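PDB 4Q88: glycoside hydrolase family 88 protein from Bacteroides vulgatus, which is probably a hydrolase acting on glycosidic substrates, though its own activity and substrate are not established. Local coordinates for residues A[145-150]-A[212-217]; A[151-156]-A[220-225]. All blocks are in the same frame, centred on the assembly; numbering follows the deposited sequence.

Interaction 1: residues A[145-150]-A[212-217]; sequences LYMVMP and DGWAFA
Tyr146 and Trp214 lean on each other where the backbones of 145-150 and 212-217 come nearest, CA of Tyr146 lying 5.1 Å from CA of Trp214. Their flat groups meet obliquely: the phenol ring and the six-membered ring of the indole are inclined at 44°, with centroids 5.1 Å apart. CE3 of Trp214 comes to 3.5 Å from CG of Tyr146, and CZ3 lies over one face of the phenol, displaced toward its rim. Tyr146 gets there because its CG stands anti to the backbone N (chi1 -175°), which turns the ring toward helix 209-225, where its CD2 lies 4.0 Å from CB of Ala217. The backbone O of Trp214 meets the same ring at its edge, in plane.

Selenomethionine Met147 also reaches the indole. Bends at chi2 and chi3 carry its CE methyl over the centre of the six-membered ring, 3.6 Å from the centroid and 9° off the normal, which meets the criteria for a CH-pi contact. Its SE lies above the face at a greater distance, in a Met-aromatic arrangement. Beside this aromatic group, Leu145 CD1 touches Ala215 CB at 3.9 Å.

The contact is apolar and buried near the centre of the chain, between helices 144-159 and 209-225, whose segments run nearly parallel. The phenol OH is hydrogen-bonded to Thr46 of helix 39-55, and Gln105 of helix 103-113 binds the carbonyls of Tyr146 and Met147. Helix 272-287 packs against Trp214 through Leu277 and against Ala217 through Tyr280.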
# COMPACT_ATOMS: atom_id res chain seq x y z
N LEU A 145 -5.92 4.73 2.76
CA LEU A 145 -5.88 4.90 1.34
C LEU A 145 -5.36 3.69 0.56
O LEU A 145 -5.89 3.37 -0.51
CB LEU A 145 -5.13 6.18 0.93
CG LEU A 145 -5.61 7.50 1.57
CD1 LEU A 145 -4.83 8.65 0.95
CD2 LEU A 145 -7.11 7.69 1.34
N TYR A 146 -4.28 3.07 1.00
CA TYR A 146 -3.85 1.87 0.35
C TYR A 146 -4.82 0.74 0.62
O TYR A 146 -5.08 -0.09 -0.27
CB TYR A 146 -2.42 1.48 0.79
CG TYR A 146 -1.89 0.29 0.04
CD1 TYR A 146 -2.18 -1.01 0.45
CD2 TYR A 146 -1.15 0.44 -1.13
CE1 TYR A 146 -1.72 -2.11 -0.29
CE2 TYR A 146 -0.67 -0.62 -1.84
CZ TYR A 146 -0.99 -1.91 -1.45
OH TYR A 146 -0.53 -2.96 -2.22
N MSE A 147 -5.34 0.65 1.85
CA MSE A 147 -6.20 -0.49 2.17
C MSE A 147 -7.47 -0.51 1.27
O MSE A 147 -7.95 -1.56 0.86
CB MSE A 147 -6.57 -0.46 3.64
CG MSE A 147 -5.41 -0.48 4.61
SE MSE A 147 -3.98 -1.79 4.19
CE MSE A 147 -2.49 -0.58 4.63
N VAL A 148 -8.01 0.66 1.02
CA VAL A 148 -9.35 0.78 0.44
C VAL A 148 -9.47 1.48 -0.89
O VAL A 148 -10.34 1.08 -1.72
CB VAL A 148 -10.38 1.33 1.47
CG1 VAL A 148 -11.78 0.97 1.04
CG2 VAL A 148 -10.16 0.75 2.87
N MSE A 149 -8.65 2.47 -1.22
CA MSE A 149 -8.82 3.09 -2.54
C MSE A 149 -8.78 2.07 -3.67
O MSE A 149 -9.61 2.15 -4.59
CB MSE A 149 -7.88 4.27 -2.92
CG MSE A 149 -8.09 5.49 -2.04
SE MSE A 149 -7.45 7.16 -2.83
CE MSE A 149 -5.64 6.57 -3.13
N PRO A 150 -7.82 1.13 -3.71
CA PRO A 150 -7.82 0.17 -4.83
C PRO A 150 -9.04 -0.81 -4.82
O PRO A 150 -9.43 -1.32 -5.87
CB PRO A 150 -6.52 -0.60 -4.65
CG PRO A 150 -5.71 0.21 -3.69
CD PRO A 150 -6.70 0.89 -2.80
N ASP A 212 2.80 7.99 4.16
CA ASP A 212 2.87 8.57 2.85
C ASP A 212 3.19 7.57 1.77
O ASP A 212 2.67 7.72 0.61
CB ASP A 212 3.77 9.79 2.79
CG ASP A 212 3.11 11.00 3.38
OD1 ASP A 212 2.30 11.58 2.67
OD2 ASP A 212 3.28 11.27 4.62
N GLY A 213 3.94 6.53 2.10
CA GLY A 213 4.12 5.40 1.16
C GLY A 213 2.80 4.75 0.79
O GLY A 213 2.52 4.49 -0.39
N TRP A 214 1.99 4.45 1.81
CA TRP A 214 0.67 3.87 1.54
C TRP A 214 -0.11 4.77 0.56
O TRP A 214 -0.67 4.30 -0.46
CB TRP A 214 -0.14 3.70 2.83
CG TRP A 214 0.31 2.65 3.80
CD1 TRP A 214 0.46 2.83 5.15
CD2 TRP A 214 0.61 1.26 3.56
NE1 TRP A 214 0.80 1.66 5.73
CE2 TRP A 214 0.96 0.70 4.78
CE3 TRP A 214 0.66 0.45 2.42
CZ2 TRP A 214 1.33 -0.62 4.91
CZ3 TRP A 214 1.05 -0.87 2.57
CH2 TRP A 214 1.35 -1.38 3.80
N ALA A 215 -0.13 6.08 0.82
CA ALA A 215 -0.90 6.99 0.02
C ALA A 215 -0.40 7.06 -1.42
O ALA A 215 -1.20 6.97 -2.38
CB ALA A 215 -0.90 8.41 0.64
N PHE A 216 0.92 7.18 -1.59
CA PHE A 216 1.53 7.32 -2.92
C PHE A 216 1.33 6.03 -3.74
O PHE A 216 0.94 6.12 -4.93
CB PHE A 216 3.01 7.62 -2.75
CG PHE A 216 3.73 8.00 -3.99
CD1 PHE A 216 3.39 9.10 -4.73
CD2 PHE A 216 4.92 7.33 -4.32
CE1 PHE A 216 4.09 9.45 -5.86
CE2 PHE A 216 5.66 7.72 -5.42
CZ PHE A 216 5.27 8.79 -6.19
N ALA A 217 1.60 4.87 -3.15
CA ALA A 217 1.32 3.58 -3.87
C ALA A 217 -0.18 3.40 -4.16
O ALA A 217 -0.53 2.87 -5.20
CB ALA A 217 1.80 2.41 -3.06

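Interaction 2: residues A[151-156]-A[220-225]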
# COMPACT_ATOMS: atom_id res chain seq x y z
N VAL A 151 -9.64 -1.05 -3.68
CA VAL A 151 -10.93 -1.78 -3.62
C VAL A 151 -11.98 -1.07 -4.50
O VAL A 151 -12.72 -1.72 -5.28
CB VAL A 151 -11.47 -1.82 -2.19
CG1 VAL A 151 -12.83 -2.48 -2.20
CG2 VAL A 151 -10.52 -2.62 -1.30
N MSE A 152 -12.01 0.26 -4.45
CA MSE A 152 -13.02 1.01 -5.14
C MSE A 152 -12.89 0.80 -6.65
O MSE A 152 -13.92 0.55 -7.35
CB MSE A 152 -13.04 2.52 -4.80
CG MSE A 152 -13.03 2.92 -3.31
SE MSE A 152 -14.46 2.04 -2.30
CE MSE A 152 -15.80 3.44 -2.39
N VAL A 153 -11.66 0.89 -7.20
CA VAL A 153 -11.49 0.75 -8.65
C VAL A 153 -11.63 -0.71 -9.10
O VAL A 153 -12.13 -0.97 -10.22
CB VAL A 153 -10.17 1.36 -9.19
CG1 VAL A 153 -10.20 2.88 -9.00
CG2 VAL A 153 -8.91 0.75 -8.55
N LYS A 154 -11.20 -1.64 -8.25
CA LYS A 154 -11.30 -3.07 -8.58
C LYS A 154 -12.78 -3.49 -8.58
O LYS A 154 -13.23 -4.28 -9.45
CB LYS A 154 -10.49 -3.94 -7.61
CG LYS A 154 -8.99 -3.79 -7.83
CD LYS A 154 -8.16 -4.51 -6.77
CE LYS A 154 -6.68 -4.25 -6.96
NZ LYS A 154 -6.13 -4.82 -8.21
N MSE A 155 -13.57 -2.93 -7.66
CA MSE A 155 -15.01 -3.32 -7.57
C MSE A 155 -15.77 -2.68 -8.69
O MSE A 155 -16.65 -3.33 -9.31
CB MSE A 155 -15.68 -3.02 -6.22
CG MSE A 155 -15.03 -3.78 -5.02
SE MSE A 155 -15.05 -5.73 -5.26
CE MSE A 155 -17.00 -5.88 -5.42
N TYR A 156 -15.45 -1.43 -9.03
CA TYR A 156 -15.99 -0.79 -10.24
C TYR A 156 -15.68 -1.61 -11.47
O TYR A 156 -16.56 -1.82 -12.34
CB TYR A 156 -15.49 0.66 -10.43
CG TYR A 156 -16.05 1.24 -11.69
CD1 TYR A 156 -17.33 1.77 -11.70
CD2 TYR A 156 -15.39 1.12 -12.92
CE1 TYR A 156 -17.94 2.22 -12.86
CE2 TYR A 156 -15.98 1.58 -14.11
CZ TYR A 156 -17.26 2.14 -14.07
OH TYR A 156 -17.87 2.60 -15.21
N ALA A 220 -1.08 5.30 -7.28
CA ALA A 220 -0.67 4.51 -8.45
C ALA A 220 -1.63 3.38 -8.77
O ALA A 220 -2.06 3.18 -9.96
CB ALA A 220 0.72 3.94 -8.25
N LYS A 221 -2.04 2.64 -7.75
CA LYS A 221 -3.00 1.56 -7.95
C LYS A 221 -4.38 2.06 -8.43
O LYS A 221 -5.05 1.39 -9.25
CB LYS A 221 -3.14 0.70 -6.72
CG LYS A 221 -1.89 -0.16 -6.48
CD LYS A 221 -1.86 -0.79 -5.13
CE LYS A 221 -2.66 -2.03 -4.98
NZ LYS A 221 -2.26 -3.18 -5.86
N VAL A 222 -4.81 3.20 -7.92
CA VAL A 222 -6.04 3.80 -8.40
C VAL A 222 -5.91 4.12 -9.91
O VAL A 222 -6.78 3.69 -10.72
CB VAL A 222 -6.40 5.07 -7.62
CG1 VAL A 222 -7.41 5.92 -8.40
CG2 VAL A 222 -6.97 4.74 -6.27
N LEU A 223 -4.83 4.81 -10.29
CA LEU A 223 -4.63 5.22 -11.66
C LEU A 223 -4.41 4.03 -12.61
O LEU A 223 -4.80 4.09 -13.79
CB LEU A 223 -3.48 6.25 -11.75
CG LEU A 223 -3.86 7.59 -11.12
CD1 LEU A 223 -2.63 8.44 -10.89
CD2 LEU A 223 -4.91 8.32 -11.98
N LYS A 224 -3.89 2.93 -12.11
CA LYS A 224 -3.72 1.74 -12.93
C LYS A 224 -5.04 1.17 -13.46
O LYS A 224 -5.12 0.69 -14.62
CB LYS A 224 -2.98 0.77 -12.04
CG LYS A 224 -2.57 -0.56 -12.57
CD LYS A 224 -1.70 -1.15 -11.45
CE LYS A 224 -1.44 -2.60 -11.64
NZ LYS A 224 -0.95 -2.79 -12.99
N GLN A 225 -6.11 1.22 -12.65
CA GLN A 225 -7.39 0.67 -13.02
C GLN A 225 -8.58 1.62 -13.16
O GLN A 225 -9.66 1.19 -13.61
CB GLN A 225 -7.74 -0.49 -12.07
CG GLN A 225 -6.84 -1.71 -12.27
CD GLN A 225 -7.22 -2.84 -11.36
OE1 GLN A 225 -6.89 -2.83 -10.16
NE2 GLN A 225 -7.94 -3.80 -11.91
O HOH W 1 -12.06 0.68 -12.46
O HOH W 2 -3.62 -3.00 -8.36
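Lys154 and Gln225 make the direct polar link between the two helices, and the path of the lysine chain explains how. From CB, the chain leaves with CG anti to the carbonyl carbon, and CG already passes 3.3 Å from OE1 of Gln225. CD runs by the same oxygen at 4.0 Å, the chain remaining extended through chi2 and chi3. CE lies 3.5 Å from OE1, and the bend at chi4 (-66°) brings NZ to the same atom, so that the amide oxygen is met by both the flank and the end of the lysine. NZ donates a hydrogen bond of 2.9 Å to OE1; the C=O...N angle is 136° and the donor is tilted 23° from the carbonyl plane. The ammonium also forms a salt bridge with Asp109 and donates to a water 3.1 Å away. That water accepts from NZ of Lys221 as well, and so stands between two probably like-charged ends. The negative charge of Asp109 would be expected to ease their proximity.

The apolar part of the contact is carried by Val153. Its CG2 lies 3.9 Å from CB of Gln225, while CG1 faces CG1 of Val222 at 4.2 Å. A second water donates to both Val153 O and Gln225 O, joining the two backbones where helix 209-225 ends.

The segments belong to helices 144-159 and 209-225 and run close to parallel, with axes 8.9 Å apart. Helix 103-113 supplies Asp109 and packs on Lys154 and Lys221 through Gln105, and helices 117-132 and 163-179 also pack against helix 144-159.

Overall arrangement
Interactions 1 and 2 are successive levels of one helix pair, 144-159 with 209-225, and their centres lie about 11 Å apart. Along the chain the order is 145-150, 151-156, 212-217, 220-225, so both helices advance together from the first level to the second, as expected for neighbours running nearly parallel. The levels are continuous: Met149 CB packs 3.5 Å from Val222 CG2, and Tyr146 CE2 equally close to Lys221 CD. Interaction 1 lies about 5 Å from the chain centre and interaction 2 about 12 Å, so the seam passes outward from an aromatic interior to a polar, hydrated end. This is consistent with the family's (alpha/alpha)6 barrel, where helices of one layer run roughly parallel.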